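Local coordinates for aspartate-semialdehyde dehydrogenase (Thermus thermophilus, PDB 2YV3), which probably catalyses the NADPH-dependent reductive dephosphorylation of L-aspartyl-4-phosphate to L-aspartate-semialdehyde, an early step toward lysine, methionine and threonine, at residues A76-W81 against R117-N122; N122-T127 against V211-K216; P178-E181 against H185-P188. One frame throughout, in Å; residues are numbered along the deposited sequence.

Interaction 1 (A76-W81 against R117-N122); sequences AKALVW and RGIIAN
Ile119 carries the apolar side of this contact, reaching from strand 119-121 to Ala78 on helix 70-83. Its CD1 lies 3.8 Å from Ala78 CB, and CG1 stands a little farther off at 4.2 Å from the same methyl. With CG1 anti to the carbonyl carbon (chi1 -40°), the longer branch of the isoleucine is set beside the backbone N and sends CD1 to Ala78, while CG2 lies anti to the N. A residue as small as alanine suits this spot, because the backbones come close: the CA atoms of Ala78 and Ile119 are 6.9 Å apart. Leu79 sets out away from the strand and stays at the margin of the contact.

This is how a Rossmann-type NAD(P)-binding domain is built, with a helix lying against a largely parallel sheet. Helix 70-83 connects neighbouring parallel strands 64-67 and 87-90 in a beta-alpha-beta crossover, and 119-121 is the next strand outward. Val88 of strand 87-90 touches both Ile119 and Trp81, while Trp95 touches Ala78 and Leu79.

No hydrogen bond crosses the contact. The carbonyl oxygen of Ala78 only touches Ile119 CD1, at 3.6 Å, and receives its hydrogen bond inside the helix from Trp81 N, 3.0 Å from Ala78 O. The strand spends its backbone hydrogen bonds on the sheet, Gly118 and Ile120 both pairing with Val88. Just before the strand, Gly118 takes a phi of 154°, where a CB would run into the preceding carbonyl oxygen; glycine has none.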
loop_
_atom_site.group_PDB
_atom_site.type_symbol
_atom_site.label_atom_id
_atom_site.label_comp_id
_atom_site.label_asym_id
_atom_site.label_seq_id
_atom_site.Cartn_x
_atom_site.Cartn_y
_atom_site.Cartn_z
ATOM N N ALA A 76 11.175 30.106 13.006
ATOM C CA ALA A 76 11.943 31.083 13.772
ATOM C C ALA A 76 13.053 31.871 13.041
ATOM O O ALA A 76 13.300 33.031 13.383
ATOM C CB ALA A 76 12.539 30.389 15.001
ATOM N N LYS A 77 13.701 31.264 12.044
ATOM C CA LYS A 77 14.808 31.926 11.337
ATOM C C LYS A 77 14.617 32.393 9.894
ATOM O O LYS A 77 15.348 33.263 9.437
ATOM C CB LYS A 77 16.057 31.036 11.353
ATOM C CG LYS A 77 16.418 30.444 12.704
ATOM C CD LYS A 77 16.685 31.517 13.735
ATOM C CE LYS A 77 16.937 30.869 15.050
ATOM N NZ LYS A 77 15.962 29.755 15.172
ATOM N N ALA A 78 13.672 31.813 9.167
ATOM C CA ALA A 78 13.464 32.195 7.774
ATOM C C ALA A 78 13.779 33.660 7.451
ATOM O O ALA A 78 14.817 33.959 6.860
ATOM C CB ALA A 78 12.046 31.880 7.356
ATOM N N LEU A 79 12.885 34.565 7.844
ATOM C CA LEU A 79 13.075 35.982 7.574
ATOM C C LEU A 79 14.456 36.513 7.973
ATOM O O LEU A 79 15.117 37.198 7.184
ATOM C CB LEU A 79 12.005 36.804 8.280
ATOM C CG LEU A 79 10.541 36.598 7.907
ATOM C CD1 LEU A 79 10.333 36.829 6.405
ATOM C CD2 LEU A 79 10.129 35.208 8.318
ATOM N N VAL A 80 14.883 36.204 9.192
ATOM C CA VAL A 80 16.175 36.669 9.698
ATOM C C VAL A 80 17.302 36.447 8.682
ATOM O O VAL A 80 18.221 37.274 8.529
ATOM C CB VAL A 80 16.545 35.934 11.006
ATOM C CG1 VAL A 80 16.909 36.939 12.085
ATOM C CG2 VAL A 80 15.371 35.076 11.464
ATOM N N TRP A 81 17.208 35.331 7.974
ATOM C CA TRP A 81 18.214 34.976 7.002
ATOM C C TRP A 81 18.117 35.680 5.643
ATOM O O TRP A 81 19.079 36.312 5.186
ATOM C CB TRP A 81 18.203 33.467 6.820
ATOM C CG TRP A 81 18.685 32.728 8.013
ATOM C CD1 TRP A 81 19.649 33.133 8.884
ATOM C CD2 TRP A 81 18.302 31.414 8.418
ATOM N NE1 TRP A 81 19.900 32.150 9.808
ATOM C CE2 TRP A 81 19.083 31.081 9.546
ATOM C CE3 TRP A 81 17.377 30.479 7.935
ATOM C CZ2 TRP A 81 18.971 29.853 10.202
ATOM C CZ3 TRP A 81 17.265 29.253 8.587
ATOM C CH2 TRP A 81 18.061 28.954 9.711
ATOM N N ARG A 117 10.416 36.438 -2.456
ATOM C CA ARG A 117 10.827 37.711 -1.875
ATOM C C ARG A 117 11.768 37.455 -0.693
ATOM O O ARG A 117 11.965 38.337 0.137
ATOM C CB ARG A 117 9.603 38.511 -1.390
ATOM C CG ARG A 117 8.854 39.292 -2.483
ATOM C CD ARG A 117 7.653 40.073 -1.917
ATOM N NE ARG A 117 8.006 40.929 -0.776
ATOM C CZ ARG A 117 8.779 42.010 -0.846
ATOM N NH1 ARG A 117 9.289 42.387 -2.007
ATOM N NH2 ARG A 117 9.044 42.710 0.249
ATOM N N GLY A 118 12.333 36.248 -0.619
ATOM C CA GLY A 118 13.246 35.914 0.464
ATOM C C GLY A 118 13.326 34.429 0.809
ATOM O O GLY A 118 14.387 33.923 1.200
ATOM N N ILE A 119 12.206 33.725 0.667
ATOM C CA ILE A 119 12.149 32.299 0.964
ATOM C C ILE A 119 11.399 31.559 -0.143
ATOM O O ILE A 119 10.645 32.143 -0.904
ATOM C CB ILE A 119 11.391 32.023 2.293
ATOM C CG1 ILE A 119 11.755 33.071 3.353
ATOM C CG2 ILE A 119 11.700 30.604 2.783
ATOM C CD1 ILE A 119 13.178 33.005 3.856
ATOM N N ILE A 120 11.608 30.259 -0.217
ATOM C CA ILE A 120 10.943 29.428 -1.205
ATOM C C ILE A 120 10.649 28.149 -0.467
ATOM O O ILE A 120 11.540 27.597 0.169
ATOM C CB ILE A 120 11.858 29.102 -2.414
ATOM C CG1 ILE A 120 11.937 30.314 -3.347
ATOM C CG2 ILE A 120 11.342 27.863 -3.139
ATOM C CD1 ILE A 120 12.606 30.036 -4.698
ATOM N N ALA A 121 9.403 27.688 -0.540
ATOM C CA ALA A 121 9.004 26.470 0.150
ATOM C C ALA A 121 9.218 25.219 -0.669
ATOM O O ALA A 121 8.770 25.124 -1.804
ATOM C CB ALA A 121 7.563 26.554 0.553
ATOM N N ASN A 122 9.927 24.267 -0.074
ATOM C CA ASN A 122 10.205 22.970 -0.687
ATOM C C ASN A 122 8.967 22.118 -0.352
ATOM O O ASN A 122 8.525 22.057 0.805
ATOM C CB ASN A 122 11.468 22.381 -0.051
ATOM C CG ASN A 122 11.996 21.178 -0.786
ATOM O OD1 ASN A 122 12.237 21.234 -1.981
ATOM N ND2 ASN A 122 12.201 20.083 -0.064
#

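Interaction 2 (N122-T127 against V211-K216); sequences NPNCTT and VWETHK
Glu213, on helix 205-219, extends its side chain into the start of helix 125-141, where Asn124 and Thr127 receive it. At its base, Glu213 CB meets both branches of Thr127, lying 3.7 Å from the hydroxyl OG1 and 3.8 Å from the methyl CG2. CG leaves beside the backbone N and the chain then runs straight out (chi2 176°), giving the carboxylate the full length of a glutamate; the extended chain carries it to the backbone N of Asn124. CD lies 3.4 Å from Asn124 N, and OE1 is the oxygen nearer to that nitrogen. OE1 accepts a weak hydrogen bond from Asn124 N at 3.0 Å, bent to 124° at the hydrogen. OE2 is 3.4 Å from Asn124 N, a weak and uncertain bond, since the position of OE2 is doubtful, and it also faces the hydroxyl of Thr127. The latter spacing is modelled implausibly short, so that bond is doubtful in detail, although a hydroxyl is a natural donor to a carboxylate here. The side chains of Asn124 and Glu213 cross at about a right angle.

Asn124 is the N-cap of helix 125-141, and the following residue, Cys125, is the predicted acyl-thioester nucleophile. Arg96, predicted to bind phosphate, forms a salt bridge through NH1 to Glu213 OE1 and gives its NE to Asn122 O. Lys216, one turn on from Glu213, holds the carbonyl oxygen of Arg96 with NZ.

The chemistry implies a buried carboxylate paired with Arg96. Its negative charge would also suit the positive end of the helix dipole, and it may help to position Arg96 for the phosphate of the substrate.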
loop_
_atom_site.group_PDB
_atom_site.type_symbol
_atom_site.label_atom_id
_atom_site.label_comp_id
_atom_site.label_asym_id
_atom_site.label_seq_id
_atom_site.Cartn_x
_atom_site.Cartn_y
_atom_site.Cartn_z
ATOM N N ASN A 122 9.927 24.267 -0.074
ATOM C CA ASN A 122 10.205 22.970 -0.687
ATOM C C ASN A 122 8.967 22.118 -0.352
ATOM O O ASN A 122 8.525 22.057 0.805
ATOM C CB ASN A 122 11.468 22.381 -0.051
ATOM C CG ASN A 122 11.996 21.178 -0.786
ATOM O OD1 ASN A 122 12.237 21.234 -1.981
ATOM N ND2 ASN A 122 12.201 20.083 -0.064
ATOM N N PRO A 123 8.380 21.472 -1.368
ATOM C CA PRO A 123 7.188 20.622 -1.247
ATOM C C PRO A 123 7.361 19.373 -0.409
ATOM O O PRO A 123 8.477 18.972 -0.121
ATOM C CB PRO A 123 6.851 20.301 -2.704
ATOM C CG PRO A 123 8.185 20.296 -3.365
ATOM C CD PRO A 123 8.847 21.525 -2.764
ATOM N N ASN A 124 6.242 18.753 -0.029
ATOM C CA ASN A 124 6.292 17.545 0.781
ATOM C C ASN A 124 6.919 16.437 -0.022
ATOM O O ASN A 124 7.132 16.587 -1.211
ATOM C CB ASN A 124 4.906 17.097 1.217
ATOM C CG ASN A 124 4.962 15.949 2.215
ATOM O OD1 ASN A 124 4.306 14.916 2.043
ATOM N ND2 ASN A 124 5.750 16.131 3.276
ATOM N N CYS A 125 7.214 15.322 0.625
ATOM C CA CYS A 125 7.811 14.196 -0.071
ATOM C C CYS A 125 6.784 13.621 -1.040
ATOM O O CYS A 125 6.912 13.726 -2.265
ATOM C CB CYS A 125 8.217 13.127 0.943
ATOM S SG CYS A 125 6.857 12.708 2.098
ATOM N N THR A 126 5.758 13.020 -0.450
ATOM C CA THR A 126 4.679 12.382 -1.173
ATOM C C THR A 126 4.139 13.211 -2.336
ATOM O O THR A 126 3.686 12.638 -3.330
ATOM C CB THR A 126 3.518 12.055 -0.213
ATOM O OG1 THR A 126 4.000 11.256 0.870
ATOM C CG2 THR A 126 2.443 11.275 -0.922
ATOM N N THR A 127 4.190 14.543 -2.206
ATOM C CA THR A 127 3.687 15.461 -3.234
ATOM C C THR A 127 4.648 15.673 -4.396
ATOM O O THR A 127 4.240 15.689 -5.554
ATOM C CB THR A 127 3.349 16.856 -2.644
ATOM O OG1 THR A 127 2.167 16.779 -1.834
ATOM C CG2 THR A 127 3.108 17.848 -3.752
ATOM N N VAL A 211 -3.160 17.368 -1.097
ATOM C CA VAL A 211 -4.141 18.302 -1.654
ATOM C C VAL A 211 -3.713 19.777 -1.624
ATOM O O VAL A 211 -3.531 20.388 -2.675
ATOM C CB VAL A 211 -5.482 18.197 -0.913
ATOM C CG1 VAL A 211 -6.581 18.840 -1.750
ATOM C CG2 VAL A 211 -5.795 16.745 -0.602
ATOM N N TRP A 212 -3.564 20.353 -0.431
ATOM C CA TRP A 212 -3.170 21.763 -0.309
ATOM C C TRP A 212 -1.899 22.103 -1.103
ATOM O O TRP A 212 -1.759 23.204 -1.643
ATOM C CB TRP A 212 -2.938 22.141 1.156
ATOM C CG TRP A 212 -4.076 21.813 2.073
ATOM C CD1 TRP A 212 -5.403 21.744 1.753
ATOM C CD2 TRP A 212 -3.990 21.549 3.479
ATOM N NE1 TRP A 212 -6.145 21.450 2.874
ATOM C CE2 TRP A 212 -5.300 21.324 3.946
ATOM C CE3 TRP A 212 -2.926 21.481 4.393
ATOM C CZ2 TRP A 212 -5.580 21.040 5.279
ATOM C CZ3 TRP A 212 -3.202 21.202 5.715
ATOM C CH2 TRP A 212 -4.517 20.984 6.149
ATOM N N GLU A 213 -0.963 21.167 -1.162
ATOM C CA GLU A 213 0.256 21.421 -1.901
ATOM C C GLU A 213 -0.006 21.372 -3.396
ATOM O O GLU A 213 0.534 22.193 -4.142
ATOM C CB GLU A 213 1.339 20.417 -1.511
ATOM C CG GLU A 213 1.972 20.717 -0.166
ATOM C CD GLU A 213 2.963 19.660 0.236
ATOM O OE1 GLU A 213 3.791 19.939 1.129
ATOM O OE2 GLU A 213 2.901 18.544 -0.337
ATOM N N THR A 214 -0.833 20.419 -3.832
ATOM C CA THR A 214 -1.173 20.286 -5.250
ATOM C C THR A 214 -1.970 21.519 -5.713
ATOM O O THR A 214 -1.633 22.178 -6.703
ATOM C CB THR A 214 -2.036 19.017 -5.512
ATOM O OG1 THR A 214 -1.312 17.842 -5.120
ATOM C CG2 THR A 214 -2.388 18.909 -6.986
ATOM N N HIS A 215 -3.027 21.827 -4.973
ATOM C CA HIS A 215 -3.879 22.959 -5.280
ATOM C C HIS A 215 -3.096 24.260 -5.466
ATOM O O HIS A 215 -3.564 25.183 -6.137
ATOM C CB HIS A 215 -4.919 23.113 -4.179
ATOM C CG HIS A 215 -6.053 22.138 -4.275
ATOM N ND1 HIS A 215 -7.117 22.147 -3.396
ATOM C CD2 HIS A 215 -6.325 21.174 -5.186
ATOM C CE1 HIS A 215 -7.999 21.235 -3.767
ATOM N NE2 HIS A 215 -7.543 20.630 -4.851
ATOM N N LYS A 216 -1.903 24.329 -4.884
ATOM C CA LYS A 216 -1.062 25.517 -5.006
ATOM C C LYS A 216 0.077 25.316 -6.010
ATOM O O LYS A 216 0.346 26.190 -6.841
ATOM C CB LYS A 216 -0.476 25.903 -3.645
ATOM C CG LYS A 216 0.439 27.120 -3.694
ATOM C CD LYS A 216 1.145 27.334 -2.373
ATOM C CE LYS A 216 1.957 28.609 -2.385
ATOM N NZ LYS A 216 2.367 28.983 -1.000
#

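Interaction 3 (P178-E181 against H185-P188); sequences PKAE and HPLP
Pro178, Ala180 and Pro186 meet where the long connection between helices 159-173 and 205-219 doubles back on itself, beside the subunit interface. The rings of Pro178 and Pro186 cross at about a right angle, and CG of Pro178 meets CB of Pro186 at 3.6 Å. Pro188 adds a looser touch, its CD standing 4.4 Å from Pro178 CB. The neighbouring CG of Pro186 meets the methyl of Ala180, with 3.4 Å between Ala180 CB and that atom. The CA atoms of Ala180 and Pro186 are 4.2 Å apart, and a small residue is in keeping with this spacing.

Both segments belong to the dimerisation domain, and they reverse direction without forming a beta ladder: no hydrogen bond links them. Side chains alternate. Pro178, Ala180, Pro186 and Pro188 aim their CB atoms at the facing segment, while Lys179, Glu181, His185 and Leu187 aim theirs away. At Lys179 the chain bends as in an inverse gamma turn (phi -92°, psi 81°), closed by a weak hydrogen bond from Ala180 N to Pro178 O at 3.3 Å. Prolines suit such a place, since their restricted phi stiffens an irregular chain and their rings supply apolar surface.

Glu168 of helix 159-173 touches Pro178 and Pro188 and accepts a hydrogen bond from Lys179 N. The second subunit comes up to the returning arm: its Tyr276 meets the His185 ring at a steep angle, about 80° between planes, and its Leu280 packs on Pro186.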
loop_
_atom_site.group_PDB
_atom_site.type_symbol
_atom_site.label_atom_id
_atom_site.label_comp_id
_atom_site.label_asym_id
_atom_site.label_seq_id
_atom_site.Cartn_x
_atom_site.Cartn_y
_atom_site.Cartn_z
ATOM N N PRO A 178 8.855 -6.590 18.905
ATOM C CA PRO A 178 9.372 -5.293 18.462
ATOM C C PRO A 178 9.099 -4.160 19.442
ATOM O O PRO A 178 8.005 -4.027 19.973
ATOM C CB PRO A 178 8.691 -5.096 17.096
ATOM C CG PRO A 178 7.451 -5.956 17.184
ATOM C CD PRO A 178 7.980 -7.182 17.875
ATOM N N LYS A 179 10.129 -3.365 19.687
ATOM C CA LYS A 179 10.045 -2.219 20.584
ATOM C C LYS A 179 9.684 -0.963 19.781
ATOM O O LYS A 179 10.574 -0.176 19.430
ATOM C CB LYS A 179 11.397 -1.976 21.263
ATOM C CG LYS A 179 11.772 -2.925 22.373
ATOM C CD LYS A 179 13.209 -2.672 22.832
ATOM C CE LYS A 179 13.471 -1.185 23.126
ATOM N NZ LYS A 179 14.898 -0.873 23.466
ATOM N N ALA A 180 8.400 -0.779 19.479
ATOM C CA ALA A 180 7.959 0.393 18.727
ATOM C C ALA A 180 8.328 1.669 19.485
ATOM O O ALA A 180 8.004 1.809 20.669
ATOM C CB ALA A 180 6.460 0.335 18.517
ATOM N N GLU A 181 8.996 2.599 18.805
ATOM C CA GLU A 181 9.410 3.842 19.444
ATOM C C GLU A 181 9.346 5.026 18.514
ATOM O O GLU A 181 8.968 6.117 18.923
ATOM C CB GLU A 181 10.856 3.762 19.924
ATOM C CG GLU A 181 11.333 2.401 20.387
ATOM C CD GLU A 181 11.312 2.251 21.894
ATOM O OE1 GLU A 181 12.309 1.713 22.430
ATOM O OE2 GLU A 181 10.305 2.660 22.530
ATOM N N HIS A 185 3.286 2.649 16.135
ATOM C CA HIS A 185 3.218 1.245 16.526
ATOM C C HIS A 185 4.486 0.535 16.023
ATOM O O HIS A 185 5.403 1.180 15.520
ATOM C CB HIS A 185 1.979 0.609 15.874
ATOM C CG HIS A 185 0.682 1.246 16.271
ATOM N ND1 HIS A 185 -0.064 0.812 17.346
ATOM C CD2 HIS A 185 -0.006 2.279 15.727
ATOM C CE1 HIS A 185 -1.158 1.549 17.445
ATOM N NE2 HIS A 185 -1.146 2.446 16.476
ATOM N N PRO A 186 4.562 -0.803 16.177
ATOM C CA PRO A 186 5.762 -1.501 15.688
ATOM C C PRO A 186 5.584 -1.719 14.182
ATOM O O PRO A 186 4.622 -2.354 13.767
ATOM C CB PRO A 186 5.748 -2.824 16.465
ATOM C CG PRO A 186 4.855 -2.557 17.635
ATOM C CD PRO A 186 3.780 -1.682 17.058
ATOM N N LEU A 187 6.491 -1.187 13.364
ATOM C CA LEU A 187 6.356 -1.322 11.914
ATOM C C LEU A 187 6.916 -2.579 11.251
ATOM O O LEU A 187 6.621 -2.840 10.087
ATOM C CB LEU A 187 6.932 -0.087 11.208
ATOM C CG LEU A 187 6.770 -0.056 9.674
ATOM C CD1 LEU A 187 5.304 0.103 9.285
ATOM C CD2 LEU A 187 7.580 1.086 9.114
ATOM N N PRO A 188 7.731 -3.374 11.961
ATOM C CA PRO A 188 8.229 -4.568 11.259
ATOM C C PRO A 188 7.090 -5.507 10.862
ATOM O O PRO A 188 6.274 -5.878 11.691
ATOM C CB PRO A 188 9.189 -5.186 12.271
ATOM C CG PRO A 188 9.742 -3.991 12.957
ATOM C CD PRO A 188 8.504 -3.138 13.190
#

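Overall arrangement
Along the chain, interaction 1 closes before interaction 2 opens, and the two share Asn122, which joins strand 119-121 to the loop leading into helix 125-141. Their centres lie about 18 Å apart. Interaction 1 belongs to the Rossmann-type sheet; interaction 2 sits where the chain passes from that domain to the catalytic and dimerisation part, close to the predicted nucleophile and phosphate site. Interaction 3 falls between the two halves of interaction 2 in sequence, yet its centre is about 28 Å from that of interaction 2 and 36 Å from that of interaction 1. The set thus runs from nucleotide-binding domain through the active-site region to the dimer interface.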